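Local coordinates for protein enoyl-CoA hydratase (Mycolicibacterium smegmatis, PDB 7MCM) that probably adds water across the double bond of enoyl-CoA thioesters to give 3-hydroxyacyl-CoA in fatty acid oxidation, as a crotonase-family hydratase, at residues B[111-116]-B[137-142]; B[62-67]-B[115-120]; B[130-135]-B[188-193]; B[107-112]-B[126-131]; B[16-21]-B[56-61]. One frame throughout, in Å; residues are numbered along the deposited sequence. Where two conformers were deposited one is given.

Contacts 5, 4 and 3 run in that order across the six-stranded main sheet of the crotonase fold. Each joins parallel neighbours through backbone hydrogen bonds. Contact 4 is the most central and wholly buried, and it adds an aspartate bonded to a strand end. Contact 5 is a regular buried ladder, whereas contact 3 joins strand 191-192, outermost within this chain, to the sheet and is partly exposed, with carboxylates and water at its margins. Contacts 1 and 2 share Gly115 and Ala116, where the chain leaves strand 109-113 for the small sheet. Contact 1 relies on apolar and CH-pi packing, while contact 2 combines backbone bonds with close glycine approaches. Contacts 3 and 4 also touch a second subunit.

Contact 1. Residues B[111-116]-B[137-142]; sequences AAVNGA and AFFAES
Ala116 lies over one face of the Phe138 ring where the crotonase fold passes from its main sheet, through strand 109-113, to the small sheet that contains strand 138-140. The Ala116 CA hydrogen makes a CH-pi contact with the Phe138 ring: CA is 4.0 Å from the ring centroid and 15° off the normal. The Phe138 ring owes this position to chi1 of 64°, which sets CG between the backbone N and the carbonyl carbon. Ala116 CB reaches further along the same ring and comes within 3.4 Å of Phe138 CZ, a close approach that suits a residue with nothing beyond CB. Phe139 meets Val113 from the opposite direction. The ring presents CZ to both valine methyls, with Val113 CG1 3.9 Å from Phe139 CZ and Val113 CG2 4.0 Å from it, so the forked side chain straddles that corner of the ring. Helix 120-127 packs against both residues, which suits their apolar nature. The segments are joined by these apolar touches without hydrogen bonds between them. The polar end of Asn114 turns to the end of strand 54-59 and the loop after it, accepting from Gly59 N and donating to Phe63 O. Just before Phe138, Ala137 turns its small CB to 3.4 Å from Val113 O.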
# COMPACT_ATOMS: atom_id res chain seq x y z
N ALA B 111 20.59 14.79 -13.30
CA ALA B 111 21.85 14.92 -12.56
C ALA B 111 23.01 14.75 -13.53
O ALA B 111 23.16 13.68 -14.15
CB ALA B 111 21.94 13.87 -11.45
N ALA B 112 23.83 15.79 -13.69
CA ALA B 112 25.04 15.70 -14.50
C ALA B 112 26.19 15.55 -13.51
O ALA B 112 26.73 16.53 -12.99
CB ALA B 112 25.19 16.91 -15.42
N VAL B 113 26.55 14.30 -13.22
CA VAL B 113 27.47 14.00 -12.13
C VAL B 113 28.89 14.17 -12.67
O VAL B 113 29.41 13.32 -13.40
CB VAL B 113 27.22 12.59 -11.57
CG1 VAL B 113 28.08 12.34 -10.32
CG2 VAL B 113 25.72 12.44 -11.23
N ASN B 114 29.52 15.29 -12.31
CA ASN B 114 30.81 15.69 -12.85
C ASN B 114 32.00 15.16 -12.05
O ASN B 114 33.14 15.32 -12.49
CB ASN B 114 30.89 17.22 -12.91
CG ASN B 114 30.62 17.85 -11.56
OD1 ASN B 114 29.52 17.75 -11.02
ND2 ASN B 114 31.64 18.50 -11.00
N GLY B 115 31.76 14.56 -10.89
CA GLY B 115 32.84 14.09 -10.05
C GLY B 115 32.30 13.30 -8.89
O GLY B 115 31.20 12.75 -8.99
N ALA B 116 33.05 13.24 -7.79
CA ALA B 116 32.63 12.50 -6.62
C ALA B 116 31.23 12.87 -6.17
O ALA B 116 30.90 14.05 -6.01
CB ALA B 116 33.62 12.74 -5.47
N ALA B 137 33.65 10.74 -12.59
CA ALA B 137 32.68 10.64 -11.51
C ALA B 137 32.77 9.28 -10.82
O ALA B 137 33.21 8.28 -11.40
CB ALA B 137 31.26 10.84 -12.05
N PHE B 138 32.33 9.26 -9.57
CA PHE B 138 32.10 8.01 -8.86
C PHE B 138 31.06 8.24 -7.78
O PHE B 138 30.77 9.38 -7.40
CB PHE B 138 33.39 7.42 -8.27
CG PHE B 138 34.03 8.26 -7.22
CD1 PHE B 138 33.67 8.11 -5.89
CD2 PHE B 138 35.01 9.18 -7.55
CE1 PHE B 138 34.27 8.87 -4.90
CE2 PHE B 138 35.62 9.96 -6.57
CZ PHE B 138 35.26 9.79 -5.24
N PHE B 139 30.48 7.14 -7.30
CA PHE B 139 29.40 7.16 -6.33
C PHE B 139 29.80 6.34 -5.12
O PHE B 139 30.49 5.32 -5.24
CB PHE B 139 28.10 6.60 -6.93
CG PHE B 139 27.63 7.33 -8.16
CD1 PHE B 139 28.23 7.09 -9.39
CD2 PHE B 139 26.60 8.25 -8.09
CE1 PHE B 139 27.82 7.77 -10.54
CE2 PHE B 139 26.18 8.93 -9.22
CZ PHE B 139 26.79 8.68 -10.45
N ALA B 140 29.39 6.79 -3.94
CA ALA B 140 29.65 6.03 -2.73
C ALA B 140 28.53 6.30 -1.74
O ALA B 140 28.32 7.45 -1.32
CB ALA B 140 31.01 6.38 -2.11
N GLU B 141 27.79 5.24 -1.42
CA GLU B 141 26.84 5.23 -0.31
C GLU B 141 27.65 4.96 0.96
O GLU B 141 27.60 3.88 1.56
CB GLU B 141 25.78 4.16 -0.56
CG GLU B 141 24.54 4.25 0.30
CD GLU B 141 23.61 5.39 -0.16
OE1 GLU B 141 24.09 6.53 -0.24
OE2 GLU B 141 22.41 5.14 -0.40
N SER B 142 28.43 5.97 1.36
CA SER B 142 29.55 5.77 2.29
C SER B 142 29.13 5.68 3.75
O SER B 142 29.99 5.38 4.60
CB SER B 142 30.55 6.92 2.14
OG SER B 142 29.91 8.16 2.39

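Contact 2. Residues B[62-67]-B[115-120]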
# COMPACT_ATOMS: atom_id res chain seq x y z
N ARG B 62 35.60 20.14 -9.10
CA ARG B 62 35.98 18.74 -9.19
C ARG B 62 34.92 17.79 -8.64
O ARG B 62 34.91 16.62 -9.02
CB ARG B 62 37.27 18.53 -8.41
CG ARG B 62 38.17 17.43 -8.92
CD ARG B 62 39.22 17.12 -7.87
NE ARG B 62 39.30 18.18 -6.86
CZ ARG B 62 39.93 18.07 -5.70
NH1 ARG B 62 40.55 16.95 -5.36
NH2 ARG B 62 39.94 19.11 -4.86
N PHE B 63 34.05 18.26 -7.75
CA PHE B 63 33.08 17.43 -7.06
C PHE B 63 31.69 17.67 -7.63
O PHE B 63 31.37 18.78 -8.06
CB PHE B 63 33.04 17.74 -5.56
CG PHE B 63 34.30 17.38 -4.81
CD1 PHE B 63 35.36 18.27 -4.75
CD2 PHE B 63 34.40 16.17 -4.13
CE1 PHE B 63 36.51 17.95 -4.06
CE2 PHE B 63 35.56 15.85 -3.42
CZ PHE B 63 36.61 16.75 -3.39
N PHE B 64 30.87 16.61 -7.65
CA PHE B 64 29.43 16.82 -7.73
C PHE B 64 28.92 17.26 -6.37
O PHE B 64 28.43 18.39 -6.20
CB PHE B 64 28.73 15.54 -8.22
CG PHE B 64 27.22 15.65 -8.25
CD1 PHE B 64 26.57 16.34 -9.27
CD2 PHE B 64 26.45 15.03 -7.26
CE1 PHE B 64 25.17 16.43 -9.30
CE2 PHE B 64 25.06 15.11 -7.29
CZ PHE B 64 24.42 15.81 -8.31
N SER B 65 29.06 16.39 -5.37
CA SER B 65 28.81 16.75 -3.97
C SER B 65 29.49 15.72 -3.09
O SER B 65 29.19 14.52 -3.18
CB SER B 65 27.32 16.80 -3.68
OG SER B 65 27.09 16.94 -2.29
N ALA B 66 30.43 16.17 -2.23
CA ALA B 66 31.02 15.31 -1.20
C ALA B 66 30.06 14.99 -0.10
O ALA B 66 30.54 14.38 0.87
CB ALA B 66 32.27 15.94 -0.59
N GLY B 67 28.78 15.37 -0.23
CA GLY B 67 27.75 15.10 0.76
C GLY B 67 27.75 16.00 1.99
O GLY B 67 26.90 16.89 2.08
N GLY B 115 31.76 14.56 -10.89
CA GLY B 115 32.84 14.09 -10.05
C GLY B 115 32.30 13.30 -8.89
O GLY B 115 31.20 12.75 -8.99
N ALA B 116 33.05 13.24 -7.79
CA ALA B 116 32.63 12.50 -6.62
C ALA B 116 31.23 12.87 -6.17
O ALA B 116 30.90 14.05 -6.01
CB ALA B 116 33.62 12.74 -5.47
N ALA B 117 30.40 11.86 -5.97
CA ALA B 117 29.07 11.98 -5.38
C ALA B 117 29.07 11.01 -4.20
O ALA B 117 28.91 9.80 -4.38
CB ALA B 117 27.97 11.66 -6.38
N ILE B 118 29.24 11.54 -2.99
CA ILE B 118 29.53 10.76 -1.79
C ILE B 118 28.46 11.05 -0.76
O ILE B 118 28.11 12.21 -0.54
CB ILE B 118 30.92 11.14 -1.21
CG1 ILE B 118 32.00 10.92 -2.27
CG2 ILE B 118 31.23 10.32 0.08
CD1 ILE B 118 33.40 11.42 -1.82
N GLY B 119 27.99 10.01 -0.08
CA GLY B 119 27.08 10.25 1.03
C GLY B 119 25.80 10.91 0.56
O GLY B 119 25.12 10.43 -0.35
N ALA B 120 25.47 12.03 1.20
CA ALA B 120 24.28 12.77 0.80
C ALA B 120 24.34 13.16 -0.68
O ALA B 120 23.30 13.26 -1.33
CB ALA B 120 24.12 14.02 1.69
O HOH W 1 35.84 14.02 -8.02
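Segments 62-67 and 115-120 run almost parallel, 10° apart end to end, and pair as a short parallel bridge between Ser65 and Ala117. The bridge fastens the loop after strand 54-59 to the small sheet of the crotonase fold. Ser65 N donates to Ala116 O at 3.0 Å, in the carbonyl plane, and Ile118 N returns a straighter bond, 166° at the hydrogen, to Ser65 O. Ala116 O also takes a weak bond from Phe64 N. At Phe64 the chain turns a corner, and the two aromatics part: Phe63 CD2 lies 3.8 Å from Ala116 CB, whereas Phe64 CD2 lies 3.8 Å from Ala117 CB. Small alanines leave room for both rings. Glycine suits position 115 because Arg62 O stands 3.4 Å from Gly115 CA, where a side chain would have to go; a water linking Arg62 O to Ala116 N completes this end. Gly67, with positive phi, lies likewise close to Ile118 O. In relatives, the loop just after this segment and the start of the helix at Ala120 supply the oxyanion hole, probably so here. Ser65 OG also bonds Asn28 O, and it closes an ST turn by accepting Gly67 N at 3.1 Å.

Contact 3. Residues B[130-135]-B[188-193]; sequences LRIAAE and VNEVLS
This is a parallel strand pairing at the edge of the main sheet, where Ala133 and Ala134 of strand 130-134 sit beside Val191 and Leu192 of strand 191-192, the outermost within this chain. Asn189 N donates to Arg131 O at 2.8 Å, tilted 23° from the carbonyl plane. Further along, Ala133 N bonds Glu190 O, and Leu192 N bonds Ala133 O at 2.8 Å. Beyond them the pairing frays into a weak bond from Glu135 N to Leu192 O.

The side chains divide between the two faces of this sheet, which in the crotonase fold carries helices on both sides. On one face, Val188 CG1 fits between Arg131 CB and Ala133 CB, 3.9 Å from the latter, and Val188 and Val191 pack on helix 179-185. On the other, Ile132 and Leu192 lie under helix 197-209, with Ile132 CD1 4.0 Å from Leu192 CD1; branched apolar side chains suit a layer covered by a helix. Ile132 also runs alongside Glu190, pointing the same way: in the conformer given, Glu190 CG lies beside Ile132 CG2.

Polar groups gather at the ends. Arg131 NE donates to Leu187 O, holding the arginine beside the start of segment 188-193. A water accepts from Arg131 N, and Ala165 of a second subunit packs on both Leu130 and Arg131. At the other end, where a carboxylate can meet solvent, the Glu135 side chain, in the conformer given, crosses that of Val191 at about a right angle, and a water donates to Glu135 OE2 and Val191 O.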
# COMPACT_ATOMS: atom_id res chain seq x y z
N LEU B 130 16.97 11.43 -14.00
CA LEU B 130 17.91 10.86 -14.96
C LEU B 130 19.31 11.20 -14.48
O LEU B 130 19.52 12.29 -13.96
CB LEU B 130 17.73 11.43 -16.38
CG LEU B 130 16.42 11.11 -17.10
CD1 LEU B 130 16.36 11.81 -18.43
CD2 LEU B 130 16.40 9.62 -17.30
N ARG B 131 20.25 10.27 -14.66
CA ARG B 131 21.65 10.53 -14.34
C ARG B 131 22.52 10.26 -15.55
O ARG B 131 22.35 9.26 -16.24
CB ARG B 131 22.14 9.67 -13.19
CG ARG B 131 21.73 10.13 -11.82
CD ARG B 131 21.62 8.92 -10.88
NE ARG B 131 20.59 7.99 -11.33
CZ ARG B 131 19.29 8.22 -11.20
NH1 ARG B 131 18.85 9.35 -10.65
NH2 ARG B 131 18.42 7.31 -11.62
N ILE B 132 23.46 11.18 -15.80
CA ILE B 132 24.59 10.94 -16.68
C ILE B 132 25.83 11.38 -15.92
O ILE B 132 25.75 12.19 -14.99
CB ILE B 132 24.46 11.68 -18.03
CG1 ILE B 132 24.47 13.18 -17.81
CG2 ILE B 132 23.18 11.31 -18.74
CD1 ILE B 132 24.42 13.98 -19.11
N ALA B 133 26.99 10.86 -16.33
CA ALA B 133 28.20 11.05 -15.54
C ALA B 133 29.41 11.31 -16.41
O ALA B 133 29.50 10.83 -17.55
CB ALA B 133 28.51 9.82 -14.65
N ALA B 134 30.34 12.09 -15.87
CA ALA B 134 31.69 12.23 -16.41
C ALA B 134 32.52 10.99 -16.09
O ALA B 134 32.27 10.30 -15.10
CB ALA B 134 32.39 13.46 -15.83
N GLU B 135 33.54 10.75 -16.92
CA GLU B 135 34.42 9.61 -16.70
C GLU B 135 35.12 9.66 -15.34
O GLU B 135 35.49 8.62 -14.81
CB GLU B 135 35.45 9.50 -17.83
CG GLU B 135 34.84 9.11 -19.18
CD GLU B 135 35.86 8.96 -20.29
OE1 GLU B 135 37.02 9.36 -20.10
OE2 GLU B 135 35.49 8.45 -21.37
N VAL B 188 23.71 5.22 -14.00
CA VAL B 188 23.69 6.32 -14.95
C VAL B 188 23.38 5.77 -16.34
O VAL B 188 23.59 4.59 -16.64
CB VAL B 188 25.03 7.10 -14.99
CG1 VAL B 188 25.42 7.60 -13.61
CG2 VAL B 188 26.13 6.25 -15.60
N ASN B 189 22.86 6.66 -17.20
CA ASN B 189 22.45 6.30 -18.56
C ASN B 189 23.57 6.46 -19.58
O ASN B 189 23.53 5.82 -20.63
CB ASN B 189 21.27 7.16 -19.00
CG ASN B 189 19.97 6.78 -18.31
OD1 ASN B 189 19.94 5.91 -17.44
ND2 ASN B 189 18.88 7.45 -18.69
N GLU B 190 24.54 7.34 -19.32
CA GLU B 190 25.67 7.47 -20.22
C GLU B 190 26.84 8.07 -19.47
O GLU B 190 26.68 8.77 -18.46
CB GLU B 190 25.33 8.29 -21.48
CG GLU B 190 24.73 9.64 -21.23
CD GLU B 190 24.31 10.38 -22.51
OE1 GLU B 190 24.91 10.12 -23.58
OE2 GLU B 190 23.38 11.22 -22.45
N VAL B 191 28.04 7.75 -19.95
CA VAL B 191 29.29 8.24 -19.38
C VAL B 191 29.99 9.04 -20.46
O VAL B 191 30.18 8.54 -21.58
CB VAL B 191 30.18 7.09 -18.87
CG1 VAL B 191 31.55 7.62 -18.45
CG2 VAL B 191 29.50 6.36 -17.72
N LEU B 192 30.35 10.27 -20.15
CA LEU B 192 30.96 11.18 -21.11
C LEU B 192 32.31 11.63 -20.59
O LEU B 192 32.58 11.61 -19.39
CB LEU B 192 30.04 12.38 -21.35
CG LEU B 192 28.70 11.75 -21.76
CD1 LEU B 192 27.55 12.13 -20.84
CD2 LEU B 192 28.39 12.01 -23.20
N SER B 193 33.18 12.04 -21.52
CA SER B 193 34.40 12.70 -21.11
C SER B 193 34.05 13.95 -20.31
O SER B 193 32.96 14.51 -20.43
CB SER B 193 35.27 13.06 -22.31
OG SER B 193 34.74 14.19 -23.00
O HOH W 2 19.82 7.38 -14.89
O HOH W 3 33.09 7.02 -21.88

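Contact 4. Residues B[107-112]-B[126-131]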
# COMPACT_ATOMS: atom_id res chain seq x y z
N VAL B 107 9.25 19.80 -12.38
CA VAL B 107 9.97 19.68 -13.65
C VAL B 107 10.97 18.54 -13.53
O VAL B 107 11.48 18.27 -12.44
CB VAL B 107 10.65 21.01 -14.05
CG1 VAL B 107 9.70 22.20 -13.83
CG2 VAL B 107 11.92 21.22 -13.32
N PRO B 108 11.24 17.83 -14.63
CA PRO B 108 12.27 16.79 -14.62
C PRO B 108 13.63 17.37 -14.26
O PRO B 108 13.98 18.49 -14.65
CB PRO B 108 12.27 16.26 -16.06
CG PRO B 108 11.03 16.78 -16.69
CD PRO B 108 10.52 17.93 -15.91
N VAL B 109 14.42 16.58 -13.52
CA VAL B 109 15.76 16.95 -13.08
C VAL B 109 16.76 15.94 -13.61
O VAL B 109 16.66 14.74 -13.31
CB VAL B 109 15.85 17.05 -11.54
CG1 VAL B 109 17.25 17.47 -11.15
CG2 VAL B 109 14.84 18.07 -10.99
N ILE B 110 17.75 16.42 -14.35
CA ILE B 110 18.85 15.59 -14.84
C ILE B 110 20.07 15.84 -13.95
O ILE B 110 20.53 16.98 -13.84
CB ILE B 110 19.16 15.92 -16.31
CG1 ILE B 110 18.00 15.51 -17.21
CG2 ILE B 110 20.46 15.25 -16.78
CD1 ILE B 110 18.00 16.32 -18.52
N ALA B 111 20.59 14.79 -13.30
CA ALA B 111 21.85 14.92 -12.56
C ALA B 111 23.01 14.75 -13.53
O ALA B 111 23.16 13.68 -14.15
CB ALA B 111 21.94 13.87 -11.45
N ALA B 112 23.83 15.79 -13.69
CA ALA B 112 25.04 15.70 -14.50
C ALA B 112 26.19 15.55 -13.51
O ALA B 112 26.73 16.53 -12.99
CB ALA B 112 25.19 16.91 -15.42
N VAL B 126 20.84 10.19 -7.04
CA VAL B 126 19.91 9.09 -7.19
C VAL B 126 18.46 9.56 -7.06
O VAL B 126 17.55 8.90 -7.58
CB VAL B 126 20.30 8.04 -6.13
CG1 VAL B 126 19.38 6.92 -6.15
CG2 VAL B 126 21.72 7.55 -6.40
N MET B 127 18.21 10.67 -6.38
CA MET B 127 16.86 11.21 -6.28
C MET B 127 16.42 11.96 -7.54
O MET B 127 15.23 12.28 -7.66
CB MET B 127 16.77 12.19 -5.10
CG MET B 127 16.88 11.56 -3.74
SD MET B 127 17.14 12.87 -2.52
CE MET B 127 17.69 11.84 -1.15
N CYS B 128 17.35 12.30 -8.42
CA CYS B 128 17.02 12.95 -9.68
C CYS B 128 16.40 11.96 -10.66
O CYS B 128 16.46 10.74 -10.46
CB CYS B 128 18.28 13.60 -10.27
SG CYS B 128 18.92 14.97 -9.24
N ASP B 129 15.76 12.48 -11.71
CA ASP B 129 14.99 11.62 -12.61
C ASP B 129 15.90 10.82 -13.54
O ASP B 129 15.61 9.65 -13.84
CB ASP B 129 13.99 12.44 -13.42
CG ASP B 129 12.99 13.17 -12.54
OD1 ASP B 129 12.30 12.50 -11.74
OD2 ASP B 129 12.92 14.41 -12.61
N LEU B 130 16.97 11.43 -14.00
CA LEU B 130 17.91 10.86 -14.96
C LEU B 130 19.31 11.20 -14.48
O LEU B 130 19.52 12.29 -13.96
CB LEU B 130 17.73 11.43 -16.38
CG LEU B 130 16.42 11.11 -17.10
CD1 LEU B 130 16.36 11.81 -18.43
CD2 LEU B 130 16.40 9.62 -17.30
N ARG B 131 20.25 10.27 -14.66
CA ARG B 131 21.65 10.53 -14.34
C ARG B 131 22.52 10.26 -15.55
O ARG B 131 22.35 9.26 -16.24
CB ARG B 131 22.14 9.67 -13.19
CG ARG B 131 21.73 10.13 -11.82
CD ARG B 131 21.62 8.92 -10.88
NE ARG B 131 20.59 7.99 -11.33
CZ ARG B 131 19.29 8.22 -11.20
NH1 ARG B 131 18.85 9.35 -10.65
NH2 ARG B 131 18.42 7.31 -11.62
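Strand 109-113 and strand 130-134 are parallel neighbours in the central sheet, joined by a crossover through strand 116-118 and helix 120-127, and Val109 and Asp129 meet at the start of the pair. Val109 N donates to Asp129 OD2 at 2.8 Å, on the anti lone pair of that oxygen. In return Val109 O accepts from Asp129 N at 2.9 Å, so the N-H of Val109 is bound by the aspartate's side chain and its C=O by the aspartate's backbone. The carboxylate thus takes the place of a backbone partner where regular pairing has not yet begun. Lys220 forms a salt bridge with the same OD2, which would probably favour the ionised acid in this buried spot. Regular pairing follows, with Ala111 N bonded to Leu130 O at 2.8 Å.

On one face Cys128 SG lies 3.6 Å from Val109 CG1, and chi1 of -179° swings that methyl to the carbonyl side of the valine. Ala111 is small enough to admit both Cys128 CB, at 3.9 Å from its CB, and Arg131 CG. Arg131 NH1 reaches back to Cys128 O, which lies in the guanidinium plane, and to Ala125 O, tying the strand to the helix before it. On the other face Ile110 and Leu130 lie side by side.

Strand 54-59 flanks the pair beyond strand 109-113. Helix 197-209 covers Ile110 and Leu130, helix 97-104 packs on Val109, and Trp164 of a second subunit rests on Asp129.

Contact 5. Residues B[16-21]-B[56-61]; sequences VQTWTI and ILTGAG
Trp19 and Ile21 interleave with Ile56, Thr58 and Ala60 in a parallel ladder that closes the beta-alpha-beta unit of strand 16-21, helix 33-48 and strand 54-59. The bonds switch direction at each step: Ile56 N donates to Gln17 O, Trp19 N to Ile56 O at 2.8 Å, Thr58 N to Trp19 O, and Ile21 N to Thr58 O. Ala60 N ends the series on Ile21 O, 168° at the hydrogen.

Around this backbone core, Leu57 CD1 on the helix side touches Trp19 CB and Ile21 CG1, each at 4.0 Å from that methyl. Leucine's reach lets it bridge two residues of the other strand, since chi1 of 176° puts its CG on the carbonyl side. On the reverse face Thr20 and Thr58 lie side by side, pointing the same way, Thr20 OG1 being 3.9 Å from Thr58 CG2, and Val16 CG1 meets Ile56 CD1 at 3.9 Å. Beta-branched residues suit such extended chain.

The next shell fixes these groups. Helix 33-48 covers the Trp19 ring and Ile21, while His202 of helix 197-209 lies against Thr18 and Ile56. Thr58 OG1 bonds Ala112 O of the adjoining strand, so the threonine satisfies a carbonyl there as well as filling the sheet face. Strand 8-13 pairs on the far side of strand 16-21. Within strand 16-21 the indole is held at its edge: Trp19 NE1 donates to Gln17 OE1 at 3.0 Å, with the oxygen almost in the ring plane.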
# COMPACT_ATOMS: atom_id res chain seq x y z
N VAL B 16 15.44 25.57 -20.10
CA VAL B 16 16.32 24.73 -19.30
C VAL B 16 17.04 25.60 -18.29
O VAL B 16 17.72 26.56 -18.67
CB VAL B 16 17.32 23.97 -20.19
CG1 VAL B 16 18.22 23.07 -19.34
CG2 VAL B 16 16.58 23.16 -21.25
N GLN B 17 16.93 25.25 -17.02
CA GLN B 17 17.71 25.88 -15.96
C GLN B 17 18.83 24.94 -15.54
O GLN B 17 18.63 23.72 -15.45
CB GLN B 17 16.87 26.21 -14.73
CG GLN B 17 16.13 27.51 -14.78
CD GLN B 17 15.46 27.83 -13.46
OE1 GLN B 17 15.44 27.01 -12.55
NE2 GLN B 17 14.90 29.03 -13.36
N THR B 18 20.00 25.50 -15.27
CA THR B 18 21.08 24.73 -14.67
C THR B 18 21.28 25.21 -13.25
O THR B 18 21.39 26.42 -13.00
CB THR B 18 22.36 24.86 -15.48
OG1 THR B 18 22.11 24.44 -16.82
CG2 THR B 18 23.45 23.96 -14.90
N TRP B 19 21.29 24.27 -12.31
CA TRP B 19 21.59 24.52 -10.91
C TRP B 19 22.96 23.94 -10.63
O TRP B 19 23.17 22.74 -10.80
CB TRP B 19 20.55 23.87 -9.99
CG TRP B 19 19.13 24.29 -10.22
CD1 TRP B 19 18.68 25.25 -11.07
CD2 TRP B 19 17.98 23.75 -9.57
NE1 TRP B 19 17.31 25.35 -10.98
CE2 TRP B 19 16.86 24.44 -10.07
CE3 TRP B 19 17.78 22.75 -8.61
CZ2 TRP B 19 15.56 24.17 -9.63
CZ3 TRP B 19 16.50 22.48 -8.18
CH2 TRP B 19 15.40 23.17 -8.70
N THR B 20 23.91 24.79 -10.22
CA THR B 20 25.27 24.36 -9.95
C THR B 20 25.52 24.48 -8.45
O THR B 20 25.52 25.59 -7.90
CB THR B 20 26.29 25.19 -10.74
OG1 THR B 20 25.96 25.16 -12.13
CG2 THR B 20 27.66 24.59 -10.57
N ILE B 21 25.72 23.33 -7.80
CA ILE B 21 26.09 23.32 -6.39
C ILE B 21 27.44 23.99 -6.24
O ILE B 21 28.40 23.64 -6.93
CB ILE B 21 26.16 21.87 -5.88
CG1 ILE B 21 24.83 21.15 -6.12
CG2 ILE B 21 26.57 21.85 -4.38
CD1 ILE B 21 24.92 19.63 -5.97
N ILE B 56 18.90 20.93 -15.05
CA ILE B 56 20.15 20.18 -15.01
C ILE B 56 20.83 20.50 -13.68
O ILE B 56 21.14 21.66 -13.40
CB ILE B 56 21.07 20.53 -16.18
CG1 ILE B 56 20.46 20.13 -17.53
CG2 ILE B 56 22.45 19.91 -15.95
CD1 ILE B 56 21.24 20.68 -18.74
N LEU B 57 21.10 19.48 -12.87
CA LEU B 57 21.75 19.65 -11.58
C LEU B 57 23.18 19.14 -11.66
O LEU B 57 23.41 17.99 -12.05
CB LEU B 57 20.99 18.92 -10.47
CG LEU B 57 21.60 18.94 -9.07
CD1 LEU B 57 21.66 20.37 -8.51
CD2 LEU B 57 20.81 18.01 -8.16
N THR B 58 24.15 19.98 -11.29
CA THR B 58 25.55 19.61 -11.43
C THR B 58 26.34 20.34 -10.34
O THR B 58 25.80 21.16 -9.60
CB THR B 58 26.04 19.93 -12.84
OG1 THR B 58 27.26 19.24 -13.12
CG2 THR B 58 26.25 21.42 -13.01
N GLY B 59 27.63 20.02 -10.24
CA GLY B 59 28.50 20.60 -9.21
C GLY B 59 29.59 21.46 -9.82
O GLY B 59 30.12 21.13 -10.89
N ALA B 60 29.94 22.55 -9.13
CA ALA B 60 31.07 23.37 -9.55
C ALA B 60 32.39 22.69 -9.19
O ALA B 60 32.55 22.13 -8.11
CB ALA B 60 31.01 24.75 -8.89
N GLY B 61 33.34 22.74 -10.12
CA GLY B 61 34.67 22.25 -9.82
C GLY B 61 34.78 20.74 -9.97
O GLY B 61 34.13 20.12 -10.81